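Local coordinates for uncharacterized protein (Candida albicans, PDB 5K04), which probably serves as the non-catalytic subunit of the NatB N-terminal acetyltransferase complex, an all-helical scaffold that holds the NAT3 subunit, at residues I279-I284 / E299-K304; T307-Y312 / N336-V341; S323-L328 / K345-T350; W353-R358 / N373-R378. All blocks are in the same frame, centred on the assembly; numbering follows the deposited sequence.

Contact 1: residues I279-I284 / E299-K304; sequences ISLLKI and ENYYQK
Leu281 and Tyr301 make the main apolar contact between these two helices. CD2 of the leucine sits over one face of the tyrosine ring, 3.8 Å from its centroid and 19° off the ring normal, a CH-pi contact displaced toward the rim on the CD1-CE1 side. The ring points across the interface because its CG lies anti to the backbone N (chi1 175°). Ser280 CB meets the same ring at its edge, 3.7 Å from Tyr301 CD1, while Ile284 CD1 comes within 4.4 Å of Tyr301 CB.

Helices 277-289 and 295-305 form an antiparallel hairpin, the axes of the two segments 9.2 Å apart at 161°, consistent with the TPR-like character of the family.

Polar contact is carried by one water, which donates to Ser280 O (2.9 Å) and accepts from Asn300 ND2 (2.6 Å), joining a backbone carbonyl to the opposite helix. Ser280 OG is hydrogen-bonded to Thr276 O, one turn earlier, and touches Lys304 CD at 3.9 Å. The Tyr301 hydroxyl is hydrogen-bonded to Asp314 beyond the hairpin.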
loop_
_atom_site.group_PDB
_atom_site.type_symbol
_atom_site.label_atom_id
_atom_site.label_comp_id
_atom_site.label_asym_id
_atom_site.label_seq_id
_atom_site.Cartn_x
_atom_site.Cartn_y
_atom_site.Cartn_z
ATOM N N ILE A 279 25.169 -21.132 -4.732
ATOM C CA ILE A 279 26.505 -21.608 -4.389
ATOM C C ILE A 279 27.564 -20.778 -5.109
ATOM O O ILE A 279 28.654 -20.541 -4.574
ATOM C CB ILE A 279 26.633 -23.107 -4.717
ATOM C CG1 ILE A 279 25.797 -23.936 -3.750
ATOM C CG2 ILE A 279 28.104 -23.567 -4.730
ATOM C CD1 ILE A 279 25.794 -25.415 -4.109
ATOM N N SER A 280 27.251 -20.296 -6.314
ATOM C CA SER A 280 28.202 -19.468 -7.045
ATOM C C SER A 280 28.428 -18.145 -6.334
ATOM O O SER A 280 29.566 -17.684 -6.215
ATOM C CB SER A 280 27.703 -19.252 -8.468
ATOM O OG SER A 280 27.721 -20.478 -9.173
ATOM N N LEU A 281 27.353 -17.540 -5.826
ATOM C CA LEU A 281 27.492 -16.331 -5.023
ATOM C C LEU A 281 28.137 -16.641 -3.682
ATOM O O LEU A 281 28.911 -15.831 -3.158
ATOM C CB LEU A 281 26.127 -15.668 -4.812
ATOM C CG LEU A 281 25.513 -14.978 -6.030
ATOM C CD1 LEU A 281 24.156 -14.393 -5.703
ATOM C CD2 LEU A 281 26.432 -13.898 -6.571
ATOM N N LEU A 282 27.827 -17.808 -3.114
ATOM C CA LEU A 282 28.368 -18.153 -1.803
ATOM C C LEU A 282 29.884 -18.224 -1.839
ATOM O O LEU A 282 30.550 -17.843 -0.870
ATOM C CB LEU A 282 27.798 -19.484 -1.330
ATOM C CG LEU A 282 28.131 -19.837 0.116
ATOM C CD1 LEU A 282 27.415 -18.875 1.058
ATOM C CD2 LEU A 282 27.741 -21.282 0.409
ATOM N N LYS A 283 30.444 -18.703 -2.960
ATOM C CA LYS A 283 31.895 -18.801 -3.107
ATOM C C LYS A 283 32.554 -17.435 -2.981
ATOM O O LYS A 283 33.660 -17.326 -2.436
ATOM C CB LYS A 283 32.238 -19.448 -4.446
ATOM C CG LYS A 283 32.050 -20.949 -4.441
ATOM C CD LYS A 283 32.483 -21.581 -5.746
ATOM C CE LYS A 283 32.351 -23.107 -5.699
ATOM N NZ LYS A 283 33.361 -23.788 -4.818
ATOM N N ILE A 284 31.868 -16.387 -3.448
ATOM C CA ILE A 284 32.306 -15.019 -3.189
ATOM C C ILE A 284 32.224 -14.715 -1.704
ATOM O O ILE A 284 33.156 -14.158 -1.111
ATOM C CB ILE A 284 31.464 -14.019 -3.997
ATOM C CG1 ILE A 284 31.386 -14.452 -5.464
ATOM C CG2 ILE A 284 32.071 -12.632 -3.870
ATOM C CD1 ILE A 284 30.509 -13.573 -6.319
ATOM N N GLU A 299 34.551 -13.886 -11.391
ATOM C CA GLU A 299 34.611 -14.278 -12.796
ATOM C C GLU A 299 33.800 -15.545 -13.055
ATOM O O GLU A 299 33.131 -15.659 -14.086
ATOM C CB GLU A 299 36.072 -14.457 -13.222
ATOM C CG GLU A 299 36.853 -13.142 -13.348
ATOM C CD GLU A 299 38.369 -13.342 -13.410
ATOM O OE1 GLU A 299 38.828 -14.507 -13.421
ATOM O OE2 GLU A 299 39.106 -12.328 -13.443
ATOM N N ASN A 300 33.828 -16.501 -12.117
ATOM C CA ASN A 300 33.104 -17.757 -12.312
ATOM C C ASN A 300 31.595 -17.536 -12.241
ATOM O O ASN A 300 30.838 -18.157 -12.994
ATOM C CB ASN A 300 33.573 -18.797 -11.287
ATOM C CG ASN A 300 32.645 -20.033 -11.203
ATOM O OD1 ASN A 300 32.756 -20.957 -12.014
ATOM N ND2 ASN A 300 31.743 -20.054 -10.196
ATOM N N TYR A 301 31.136 -16.654 -11.350
ATOM C CA TYR A 301 29.711 -16.335 -11.328
ATOM C C TYR A 301 29.290 -15.673 -12.632
ATOM O O TYR A 301 28.254 -16.023 -13.209
ATOM C CB TYR A 301 29.357 -15.433 -10.140
ATOM C CG TYR A 301 27.905 -15.022 -10.194
ATOM C CD1 TYR A 301 26.910 -15.829 -9.647
ATOM C CD2 TYR A 301 27.516 -13.847 -10.842
ATOM C CE1 TYR A 301 25.567 -15.462 -9.731
ATOM C CE2 TYR A 301 26.186 -13.481 -10.927
ATOM C CZ TYR A 301 25.215 -14.284 -10.376
ATOM O OH TYR A 301 23.897 -13.902 -10.470
ATOM N N TYR A 302 30.099 -14.726 -13.118
ATOM C CA TYR A 302 29.768 -13.990 -14.332
ATOM C C TYR A 302 29.706 -14.915 -15.546
ATOM O O TYR A 302 28.844 -14.750 -16.417
ATOM C CB TYR A 302 30.793 -12.871 -14.560
ATOM C CG TYR A 302 30.640 -12.157 -15.895
ATOM C CD1 TYR A 302 29.808 -11.060 -16.023
ATOM C CD2 TYR A 302 31.313 -12.592 -17.026
ATOM C CE1 TYR A 302 29.652 -10.403 -17.234
ATOM C CE2 TYR A 302 31.161 -11.937 -18.258
ATOM C CZ TYR A 302 30.329 -10.848 -18.350
ATOM O OH TYR A 302 30.165 -10.195 -19.543
ATOM N N GLN A 303 30.622 -15.884 -15.629
ATOM C CA GLN A 303 30.642 -16.779 -16.783
ATOM C C GLN A 303 29.407 -17.659 -16.818
ATOM O O GLN A 303 28.926 -18.018 -17.897
ATOM C CB GLN A 303 31.900 -17.654 -16.766
ATOM C CG GLN A 303 33.213 -16.888 -16.984
ATOM C CD GLN A 303 33.259 -16.130 -18.310
ATOM O OE1 GLN A 303 32.679 -16.561 -19.309
ATOM N NE2 GLN A 303 33.951 -14.991 -18.317
ATOM N N LYS A 304 28.889 -18.012 -15.647
ATOM C CA LYS A 304 27.705 -18.847 -15.570
ATOM C C LYS A 304 26.418 -18.047 -15.720
ATOM O O LYS A 304 25.421 -18.591 -16.204
ATOM C CB LYS A 304 27.703 -19.609 -14.244
ATOM C CG LYS A 304 28.853 -20.589 -14.127
ATOM C CD LYS A 304 28.822 -21.347 -12.815
ATOM C CE LYS A 304 29.731 -22.563 -12.890
ATOM N NZ LYS A 304 29.349 -23.447 -14.039
HETATM O O HOH W 1 31.455 -18.291 -8.280
#

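Contact 2: residues T307-Y312 / N336-V341; sequences TKLCCY and NLITVV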
loop_
_atom_site.group_PDB
_atom_site.type_symbol
_atom_site.label_atom_id
_atom_site.label_comp_id
_atom_site.label_asym_id
_atom_site.label_seq_id
_atom_site.Cartn_x
_atom_site.Cartn_y
_atom_site.Cartn_z
ATOM N N THR A 307 24.310 -14.305 -19.094
ATOM C CA THR A 307 23.116 -14.367 -19.932
ATOM C C THR A 307 21.831 -14.213 -19.129
ATOM O O THR A 307 20.743 -14.322 -19.710
ATOM C CB THR A 307 23.058 -15.684 -20.711
ATOM O OG1 THR A 307 22.798 -16.758 -19.810
ATOM C CG2 THR A 307 24.372 -15.947 -21.448
ATOM N N LYS A 308 21.933 -13.950 -17.825
ATOM C CA LYS A 308 20.778 -13.807 -16.945
ATOM C C LYS A 308 20.668 -12.369 -16.456
ATOM O O LYS A 308 21.665 -11.745 -16.076
ATOM C CB LYS A 308 20.866 -14.757 -15.746
ATOM C CG LYS A 308 21.184 -16.205 -16.143
ATOM C CD LYS A 308 20.097 -16.833 -17.017
ATOM C CE LYS A 308 20.351 -18.332 -17.200
ATOM N NZ LYS A 308 19.240 -19.063 -17.890
ATOM N N LEU A 309 19.443 -11.854 -16.452
ATOM C CA LEU A 309 19.240 -10.470 -16.065
ATOM C C LEU A 309 19.620 -10.214 -14.606
ATOM O O LEU A 309 19.819 -9.059 -14.217
ATOM C CB LEU A 309 17.785 -10.105 -16.356
ATOM C CG LEU A 309 17.436 -8.638 -16.601
ATOM C CD1 LEU A 309 18.192 -8.071 -17.806
ATOM C CD2 LEU A 309 15.942 -8.503 -16.790
ATOM N N CYS A 310 19.765 -11.274 -13.804
ATOM C CA CYS A 310 20.144 -11.135 -12.401
ATOM C C CYS A 310 21.607 -10.743 -12.205
ATOM O O CYS A 310 21.927 -10.183 -11.150
ATOM C CB CYS A 310 19.860 -12.438 -11.634
ATOM S SG CYS A 310 20.811 -13.885 -12.056
ATOM N N CYS A 311 22.486 -10.997 -13.197
ATOM C CA CYS A 311 23.931 -10.971 -12.959
ATOM C C CYS A 311 24.376 -9.679 -12.271
ATOM O O CYS A 311 25.046 -9.711 -11.234
ATOM C CB CYS A 311 24.692 -11.169 -14.284
ATOM S SG CYS A 311 26.436 -11.461 -14.098
ATOM N N TYR A 312 24.004 -8.536 -12.840
ATOM C CA TYR A 312 24.477 -7.249 -12.333
ATOM C C TYR A 312 24.060 -7.029 -10.888
ATOM O O TYR A 312 24.876 -6.614 -10.055
ATOM C CB TYR A 312 23.944 -6.103 -13.189
ATOM C CG TYR A 312 24.253 -4.756 -12.587
ATOM C CD1 TYR A 312 25.524 -4.197 -12.698
ATOM C CD2 TYR A 312 23.283 -4.043 -11.913
ATOM C CE1 TYR A 312 25.816 -2.959 -12.147
ATOM C CE2 TYR A 312 23.563 -2.808 -11.356
ATOM C CZ TYR A 312 24.834 -2.271 -11.474
ATOM O OH TYR A 312 25.096 -1.039 -10.914
ATOM N N ASN A 336 24.807 -11.971 -27.210
ATOM C CA ASN A 336 23.706 -12.207 -26.288
ATOM C C ASN A 336 23.279 -10.888 -25.655
ATOM O O ASN A 336 24.049 -10.259 -24.918
ATOM C CB ASN A 336 24.076 -13.230 -25.213
ATOM C CG ASN A 336 22.960 -13.445 -24.221
ATOM O OD1 ASN A 336 22.880 -12.758 -23.215
ATOM N ND2 ASN A 336 22.079 -14.384 -24.510
ATOM N N LEU A 337 22.033 -10.503 -25.931
ATOM C CA LEU A 337 21.507 -9.205 -25.523
ATOM C C LEU A 337 21.688 -8.965 -24.025
ATOM O O LEU A 337 22.166 -7.905 -23.607
ATOM C CB LEU A 337 20.031 -9.125 -25.928
ATOM C CG LEU A 337 19.141 -8.121 -25.209
ATOM C CD1 LEU A 337 19.690 -6.702 -25.321
ATOM C CD2 LEU A 337 17.756 -8.194 -25.807
ATOM N N ILE A 338 21.329 -9.950 -23.201
ATOM C CA ILE A 338 21.402 -9.775 -21.748
ATOM C C ILE A 338 22.855 -9.687 -21.258
ATOM O O ILE A 338 23.159 -8.933 -20.325
ATOM C CB ILE A 338 20.599 -10.890 -21.056
ATOM C CG1 ILE A 338 19.094 -10.616 -21.265
ATOM C CG2 ILE A 338 20.955 -10.988 -19.559
ATOM C CD1 ILE A 338 18.175 -11.753 -20.887
ATOM N N THR A 339 23.777 -10.416 -21.891
ATOM C CA THR A 339 25.198 -10.193 -21.633
ATOM C C THR A 339 25.555 -8.726 -21.830
ATOM O O THR A 339 26.241 -8.129 -20.997
ATOM C CB THR A 339 26.046 -11.081 -22.550
ATOM O OG1 THR A 339 25.695 -12.454 -22.355
ATOM C CG2 THR A 339 27.552 -10.898 -22.281
ATOM N N VAL A 340 25.063 -8.118 -22.914
ATOM C CA VAL A 340 25.359 -6.712 -23.176
ATOM C C VAL A 340 24.698 -5.815 -22.133
ATOM O O VAL A 340 25.290 -4.833 -21.672
ATOM C CB VAL A 340 24.931 -6.348 -24.606
ATOM C CG1 VAL A 340 25.165 -4.855 -24.882
ATOM C CG2 VAL A 340 25.697 -7.199 -25.605
ATOM N N VAL A 341 23.466 -6.140 -21.743
ATOM C CA VAL A 341 22.764 -5.342 -20.744
ATOM C C VAL A 341 23.560 -5.310 -19.442
ATOM O O VAL A 341 23.774 -4.246 -18.848
ATOM C CB VAL A 341 21.338 -5.892 -20.536
ATOM C CG1 VAL A 341 20.734 -5.402 -19.227
ATOM C CG2 VAL A 341 20.453 -5.512 -21.704
HETATM O O HOH W 2 20.027 -14.551 -22.546
#
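Ile338 presses its CG2 methyl against the backbone that runs from Thr307 to Leu309, 3.3 Å from Thr307 O and 3.4 Å from Lys308 C. With CG1 beside the backbone N (chi1 -73°), CG2 is placed anti to that N and faces the loop. Leu309 CD1 packs on Val341 CG1 at 4.0 Å and lies more loosely against the same Ile338 methyl. Thr307 CG2 packs alongside Thr339 OG1 at 3.8 Å, a hydroxyl hydrogen-bonded to Asn306.

Asn336 is the N-cap of helix 337-346: its OD1 accepts from Thr339 N at 2.8 Å, in the carbonyl plane and with an N-H...O angle of 160°. The facing segment passes through a type I turn from Lys308 to Cys311 as it leads into helix 311-315.

Among the polar contacts, the cap's other amide atom is used too. Asn336 ND2 donates to a water (2.8 Å) that in turn donates to Thr307 O, so one side chain caps the helix and bridges to the loop through water. Lys308 turns the other way, to Arg86 O of the NAT3 chain.

Contact 3: residues S323-L328 / K345-T350; sequences SFIGSL and KFVNQT
Phe324 and Phe346 meet as a T-shaped pair: the edge of the Phe324 ring, at CE2, is directed at one face of Phe346, toward the rim near CD1. The centroids are 5.5 Å apart and the planes stand at 87°, close to perpendicular. Phe324 CE2 and Phe346 CD1 are the nearest atoms of the two rings, at 4.3 Å. Phe324 gets there by carrying its ring anti to the backbone N (chi1 161°), which swings the ring's far end toward the other segment.

Beside the rings, Ile325 crosses Phe346 at about a right angle, its CD1 methyl 4.1 Å from Phe346 CB, so the isoleucine touches the root of the phenylalanine side chain. Farther out, Leu328 CB packs on Val347 CG1 at 3.6 Å, and Leu328 CD2 adds a second touch to the same methyl. This outer part of the contact is at the protein surface.

Both helices are ending here. Helix 337-346 closes with a Schellman motif in which Asn348, at positive phi, is the C-prime residue, and helix 322-326 gives way to a loop. The aromatic pair is part of a larger cluster: Tyr302 of helix 295-305 makes an edge-to-face contact with Phe324, Tyr312 of helix 311-315 makes another with Phe346, and Leu315 of that helix also packs on Phe346.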
loop_
_atom_site.group_PDB
_atom_site.type_symbol
_atom_site.label_atom_id
_atom_site.label_comp_id
_atom_site.label_asym_id
_atom_site.label_seq_id
_atom_site.Cartn_x
_atom_site.Cartn_y
_atom_site.Cartn_z
ATOM N N SER A 323 40.067 -5.096 -12.245
ATOM C CA SER A 323 40.461 -5.974 -13.344
ATOM C C SER A 323 39.252 -6.636 -14.004
ATOM O O SER A 323 39.214 -6.782 -15.233
ATOM C CB SER A 323 41.428 -7.038 -12.828
ATOM O OG SER A 323 40.823 -7.806 -11.803
ATOM N N PHE A 324 38.273 -7.074 -13.204
ATOM C CA PHE A 324 37.082 -7.711 -13.763
ATOM C C PHE A 324 36.317 -6.749 -14.656
ATOM O O PHE A 324 35.904 -7.106 -15.766
ATOM C CB PHE A 324 36.181 -8.224 -12.637
ATOM C CG PHE A 324 34.755 -8.486 -13.065
ATOM C CD1 PHE A 324 34.423 -9.641 -13.763
ATOM C CD2 PHE A 324 33.748 -7.580 -12.758
ATOM C CE1 PHE A 324 33.112 -9.881 -14.153
ATOM C CE2 PHE A 324 32.437 -7.814 -13.142
ATOM C CZ PHE A 324 32.115 -8.965 -13.841
ATOM N N ILE A 325 36.130 -5.515 -14.184
ATOM C CA ILE A 325 35.449 -4.493 -14.964
ATOM C C ILE A 325 36.248 -4.131 -16.205
ATOM O O ILE A 325 35.671 -3.755 -17.233
ATOM C CB ILE A 325 35.193 -3.265 -14.082
ATOM C CG1 ILE A 325 34.396 -3.664 -12.831
ATOM C CG2 ILE A 325 34.498 -2.169 -14.887
ATOM C CD1 ILE A 325 32.925 -3.955 -13.110
ATOM N N GLY A 326 37.578 -4.236 -16.135
ATOM C CA GLY A 326 38.411 -3.943 -17.287
ATOM C C GLY A 326 38.040 -4.736 -18.519
ATOM O O GLY A 326 38.273 -4.285 -19.644
ATOM N N SER A 327 37.450 -5.916 -18.332
ATOM C CA SER A 327 36.870 -6.651 -19.446
ATOM C C SER A 327 35.615 -5.939 -19.957
ATOM O O SER A 327 34.526 -6.522 -20.002
ATOM C CB SER A 327 36.574 -8.090 -19.021
ATOM O OG SER A 327 37.737 -8.690 -18.469
ATOM N N LEU A 328 35.771 -4.662 -20.321
ATOM C CA LEU A 328 34.773 -3.873 -21.036
ATOM C C LEU A 328 35.122 -3.728 -22.517
ATOM O O LEU A 328 34.727 -2.751 -23.163
ATOM C CB LEU A 328 34.615 -2.494 -20.388
ATOM C CG LEU A 328 35.825 -1.558 -20.186
ATOM C CD1 LEU A 328 36.132 -0.695 -21.406
ATOM C CD2 LEU A 328 35.624 -0.665 -18.960
ATOM N N LYS A 345 25.614 -2.105 -17.739
ATOM C CA LYS A 345 25.359 -1.718 -16.356
ATOM C C LYS A 345 26.646 -1.711 -15.542
ATOM O O LYS A 345 26.877 -0.794 -14.747
ATOM C CB LYS A 345 24.347 -2.668 -15.732
ATOM C CG LYS A 345 22.928 -2.462 -16.217
ATOM C CD LYS A 345 22.094 -3.687 -15.924
ATOM C CE LYS A 345 20.983 -3.386 -14.984
ATOM N NZ LYS A 345 19.855 -4.299 -15.283
ATOM N N PHE A 346 27.495 -2.727 -15.725
ATOM C CA PHE A 346 28.732 -2.789 -14.959
ATOM C C PHE A 346 29.591 -1.552 -15.204
ATOM O O PHE A 346 30.144 -0.980 -14.258
ATOM C CB PHE A 346 29.499 -4.065 -15.294
ATOM C CG PHE A 346 28.924 -5.312 -14.672
ATOM C CD1 PHE A 346 28.866 -5.450 -13.285
ATOM C CD2 PHE A 346 28.466 -6.360 -15.464
ATOM C CE1 PHE A 346 28.334 -6.595 -12.694
ATOM C CE2 PHE A 346 27.943 -7.517 -14.892
ATOM C CZ PHE A 346 27.871 -7.631 -13.500
ATOM N N VAL A 347 29.691 -1.102 -16.459
ATOM C CA VAL A 347 30.513 0.059 -16.812
ATOM C C VAL A 347 29.704 1.347 -16.704
ATOM O O VAL A 347 30.171 2.416 -17.106
ATOM C CB VAL A 347 31.094 -0.079 -18.227
ATOM C CG1 VAL A 347 31.836 -1.389 -18.361
ATOM C CG2 VAL A 347 29.987 0.021 -19.264
ATOM N N ASN A 348 28.501 1.247 -16.145
ATOM C CA ASN A 348 27.519 2.333 -16.070
ATOM C C ASN A 348 27.524 3.217 -17.319
ATOM O O ASN A 348 27.800 4.415 -17.271
ATOM C CB ASN A 348 27.726 3.180 -14.821
ATOM C CG ASN A 348 26.571 4.138 -14.588
ATOM O OD1 ASN A 348 25.468 3.930 -15.098
ATOM N ND2 ASN A 348 26.820 5.200 -13.829
ATOM N N GLN A 349 27.198 2.599 -18.454
ATOM C CA GLN A 349 27.094 3.331 -19.708
ATOM C C GLN A 349 25.645 3.721 -19.945
ATOM O O GLN A 349 24.752 2.877 -19.865
ATOM C CB GLN A 349 27.618 2.515 -20.886
ATOM C CG GLN A 349 27.735 3.354 -22.159
ATOM C CD GLN A 349 28.525 2.652 -23.222
ATOM O OE1 GLN A 349 29.460 1.906 -22.929
ATOM N NE2 GLN A 349 28.152 2.872 -24.472
ATOM N N THR A 350 25.424 5.004 -20.246
ATOM C CA THR A 350 24.090 5.549 -20.445
ATOM C C THR A 350 23.745 5.803 -21.906
ATOM O O THR A 350 22.589 6.122 -22.198
ATOM C CB THR A 350 23.936 6.866 -19.679
ATOM O OG1 THR A 350 25.023 7.728 -20.026
ATOM C CG2 THR A 350 23.911 6.605 -18.176
#

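Contact 4: residues W353-R358 / N373-R378; sequences WDVYER and NELTLR
Trp353 and Thr376 mark the closest approach of the two backbones, their CA atoms 6.8 Å apart, where helix 353-358 runs against helix 372-383. The axes of the two segments come within 9.1 Å and their directions differ by 145°, antiparallel but well splayed. Such an antiparallel pair within an all-helical array is consistent with the family's TPR clan; Leu401 of helix 388-404 packs on both Tyr356 and Thr376.

Thr376 is the centre of the side-chain packing. Its CG2 methyl fits into the angle formed by two aromatic side chains, 3.8 Å from Tyr356 CD1 and 4.0 Å from Trp353 CZ3. The indole reaches in only with its far ring, since the side chain leaves the backbone pointing away from helix 372-383. Next to this group Val355 CG1 meets Leu375 CD1 at 4.3 Å, an aliphatic pair that Val340 and Val341 of helix 337-346 extend.

The threonine's two branches are divided between tasks. With chi1 at 63°, Thr376 OG1 falls between the backbone N and the carbonyl carbon and donates to Asn373 OD1 at 2.7 Å, tilted 15° from the carbonyl plane, which leaves CG2 to face the aromatics. Asn373 ND2 is in turn bonded to Asp405, fixing which way round the amide sits. The chemistry therefore separates cleanly: the hydroxyl's hydrogen bond is made along helix 372-383, and what joins the two helices is the van der Waals packing of methyls and rings.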
loop_
_atom_site.group_PDB
_atom_site.type_symbol
_atom_site.label_atom_id
_atom_site.label_comp_id
_atom_site.label_asym_id
_atom_site.label_seq_id
_atom_site.Cartn_x
_atom_site.Cartn_y
_atom_site.Cartn_z
ATOM N N TRP A 353 21.576 3.559 -27.364
ATOM C CA TRP A 353 20.756 3.413 -28.564
ATOM C C TRP A 353 21.375 2.441 -29.558
ATOM O O TRP A 353 20.651 1.788 -30.318
ATOM C CB TRP A 353 20.530 4.773 -29.226
ATOM C CG TRP A 353 19.761 5.703 -28.346
ATOM C CD1 TRP A 353 20.196 6.893 -27.828
ATOM C CD2 TRP A 353 18.429 5.510 -27.847
ATOM N NE1 TRP A 353 19.216 7.446 -27.041
ATOM C CE2 TRP A 353 18.121 6.624 -27.036
ATOM C CE3 TRP A 353 17.468 4.513 -28.013
ATOM C CZ2 TRP A 353 16.887 6.772 -26.396
ATOM C CZ3 TRP A 353 16.238 4.661 -27.372
ATOM C CH2 TRP A 353 15.962 5.785 -26.572
ATOM N N ASP A 354 22.704 2.322 -29.560
ATOM C CA ASP A 354 23.348 1.387 -30.478
ATOM C C ASP A 354 22.882 -0.040 -30.211
ATOM O O ASP A 354 22.660 -0.814 -31.148
ATOM C CB ASP A 354 24.875 1.499 -30.369
ATOM C CG ASP A 354 25.390 1.247 -28.954
ATOM O OD1 ASP A 354 24.731 1.670 -27.976
ATOM O OD2 ASP A 354 26.453 0.616 -28.821
ATOM N N VAL A 355 22.693 -0.397 -28.936
ATOM C CA VAL A 355 22.230 -1.742 -28.612
ATOM C C VAL A 355 20.748 -1.873 -28.919
ATOM O O VAL A 355 20.298 -2.899 -29.451
ATOM C CB VAL A 355 22.527 -2.074 -27.140
ATOM C CG1 VAL A 355 22.039 -3.477 -26.805
ATOM C CG2 VAL A 355 24.004 -1.944 -26.855
ATOM N N TYR A 356 19.970 -0.833 -28.591
ATOM C CA TYR A 356 18.566 -0.781 -28.988
ATOM C C TYR A 356 18.401 -1.052 -30.485
ATOM O O TYR A 356 17.565 -1.863 -30.895
ATOM C CB TYR A 356 17.955 0.572 -28.617
ATOM C CG TYR A 356 16.572 0.712 -29.200
ATOM C CD1 TYR A 356 15.477 0.119 -28.579
ATOM C CD2 TYR A 356 16.367 1.382 -30.403
ATOM C CE1 TYR A 356 14.212 0.206 -29.128
ATOM C CE2 TYR A 356 15.108 1.470 -30.971
ATOM C CZ TYR A 356 14.030 0.890 -30.330
ATOM O OH TYR A 356 12.776 0.993 -30.886
ATOM N N GLU A 357 19.203 -0.389 -31.318
ATOM C CA GLU A 357 19.075 -0.579 -32.762
ATOM C C GLU A 357 19.359 -2.014 -33.187
ATOM O O GLU A 357 18.869 -2.445 -34.235
ATOM C CB GLU A 357 19.993 0.385 -33.512
ATOM C CG GLU A 357 19.562 1.858 -33.444
ATOM C CD GLU A 357 18.260 2.162 -34.187
ATOM O OE1 GLU A 357 17.771 1.291 -34.935
ATOM O OE2 GLU A 357 17.732 3.285 -34.021
ATOM N N ARG A 358 20.119 -2.768 -32.393
ATOM C CA ARG A 358 20.406 -4.165 -32.703
ATOM C C ARG A 358 19.353 -5.123 -32.167
ATOM O O ARG A 358 19.301 -6.271 -32.609
ATOM C CB ARG A 358 21.776 -4.564 -32.147
ATOM C CG ARG A 358 22.959 -4.080 -32.984
ATOM C CD ARG A 358 24.222 -4.017 -32.139
ATOM N NE ARG A 358 24.557 -5.318 -31.565
ATOM C CZ ARG A 358 25.319 -5.493 -30.483
ATOM N NH1 ARG A 358 25.831 -4.445 -29.839
ATOM N NH2 ARG A 358 25.567 -6.722 -30.038
ATOM N N ASN A 373 15.171 -2.557 -23.026
ATOM C CA ASN A 373 14.573 -1.366 -22.460
ATOM C C ASN A 373 14.968 -1.151 -21.012
ATOM O O ASN A 373 14.522 -0.173 -20.397
ATOM C CB ASN A 373 13.070 -1.444 -22.666
ATOM C CG ASN A 373 12.712 -1.249 -24.124
ATOM O OD1 ASN A 373 13.353 -0.436 -24.810
ATOM N ND2 ASN A 373 11.723 -2.003 -24.620
ATOM N N GLU A 374 15.785 -2.058 -20.464
ATOM C CA GLU A 374 16.529 -1.748 -19.255
ATOM C C GLU A 374 17.595 -0.708 -19.558
ATOM O O GLU A 374 17.835 0.204 -18.758
ATOM C CB GLU A 374 17.164 -3.021 -18.692
ATOM C CG GLU A 374 16.172 -4.073 -18.164
ATOM C CD GLU A 374 15.360 -3.607 -16.945
ATOM O OE1 GLU A 374 14.136 -3.869 -16.892
ATOM O OE2 GLU A 374 15.954 -2.969 -16.042
ATOM N N LEU A 375 18.229 -0.826 -20.735
ATOM C CA LEU A 375 19.246 0.125 -21.172
ATOM C C LEU A 375 18.622 1.430 -21.658
ATOM O O LEU A 375 19.089 2.519 -21.293
ATOM C CB LEU A 375 20.102 -0.506 -22.274
ATOM C CG LEU A 375 20.878 -1.715 -21.755
ATOM C CD1 LEU A 375 22.035 -2.123 -22.674
ATOM C CD2 LEU A 375 21.399 -1.397 -20.362
ATOM N N THR A 376 17.557 1.337 -22.463
ATOM C CA THR A 376 16.947 2.541 -23.023
ATOM C C THR A 376 16.330 3.412 -21.929
ATOM O O THR A 376 16.434 4.648 -21.982
ATOM C CB THR A 376 15.906 2.170 -24.091
ATOM O OG1 THR A 376 14.826 1.415 -23.523
ATOM C CG2 THR A 376 16.554 1.351 -25.175
ATOM N N LEU A 377 15.705 2.791 -20.919
ATOM C CA LEU A 377 15.138 3.578 -19.824
ATOM C C LEU A 377 16.232 4.331 -19.070
ATOM O O LEU A 377 16.107 5.532 -18.807
ATOM C CB LEU A 377 14.335 2.677 -18.884
ATOM C CG LEU A 377 13.657 3.370 -17.691
ATOM C CD1 LEU A 377 12.640 4.411 -18.152
ATOM C CD2 LEU A 377 13.006 2.353 -16.787
ATOM N N ARG A 378 17.339 3.651 -18.766
ATOM C CA ARG A 378 18.494 4.328 -18.183
ATOM C C ARG A 378 18.959 5.492 -19.059
ATOM O O ARG A 378 19.258 6.581 -18.561
ATOM C CB ARG A 378 19.633 3.319 -17.971
ATOM C CG ARG A 378 19.496 2.448 -16.720
ATOM C CD ARG A 378 20.511 1.314 -16.713
ATOM N NE ARG A 378 20.489 0.534 -15.470
ATOM C CZ ARG A 378 21.460 0.531 -14.551
ATOM N NH1 ARG A 378 22.552 1.272 -14.716
ATOM N NH2 ARG A 378 21.342 -0.217 -13.457
#

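Overall arrangement
The contacts follow one another through a run of short helices from 277 to 383, all on the same side of the chain's centre. Contacts 2 and 3 share helix 337-346 and their segments alternate along the chain; their centres lie about 13 Å apart. Contacts 1 and 2, centres about 14 Å apart, join where Tyr301 packs on Cys310 and Cys311, and Tyr302 on Phe346 links contacts 1 and 3. Contact 4, its centre about 13 Å from that of contact 2, meets it through Arg378 against Tyr312, and contact 3 through Arg378 beside Lys345; contacts 1 and 4 do not touch. Coenzyme A lies about 6 Å from the Lys308 side chain and about 13 Å from that of Tyr301. NAT3 touches contact 2 most, and contacts 3 and 4 only slightly, through Gln83 of that chain.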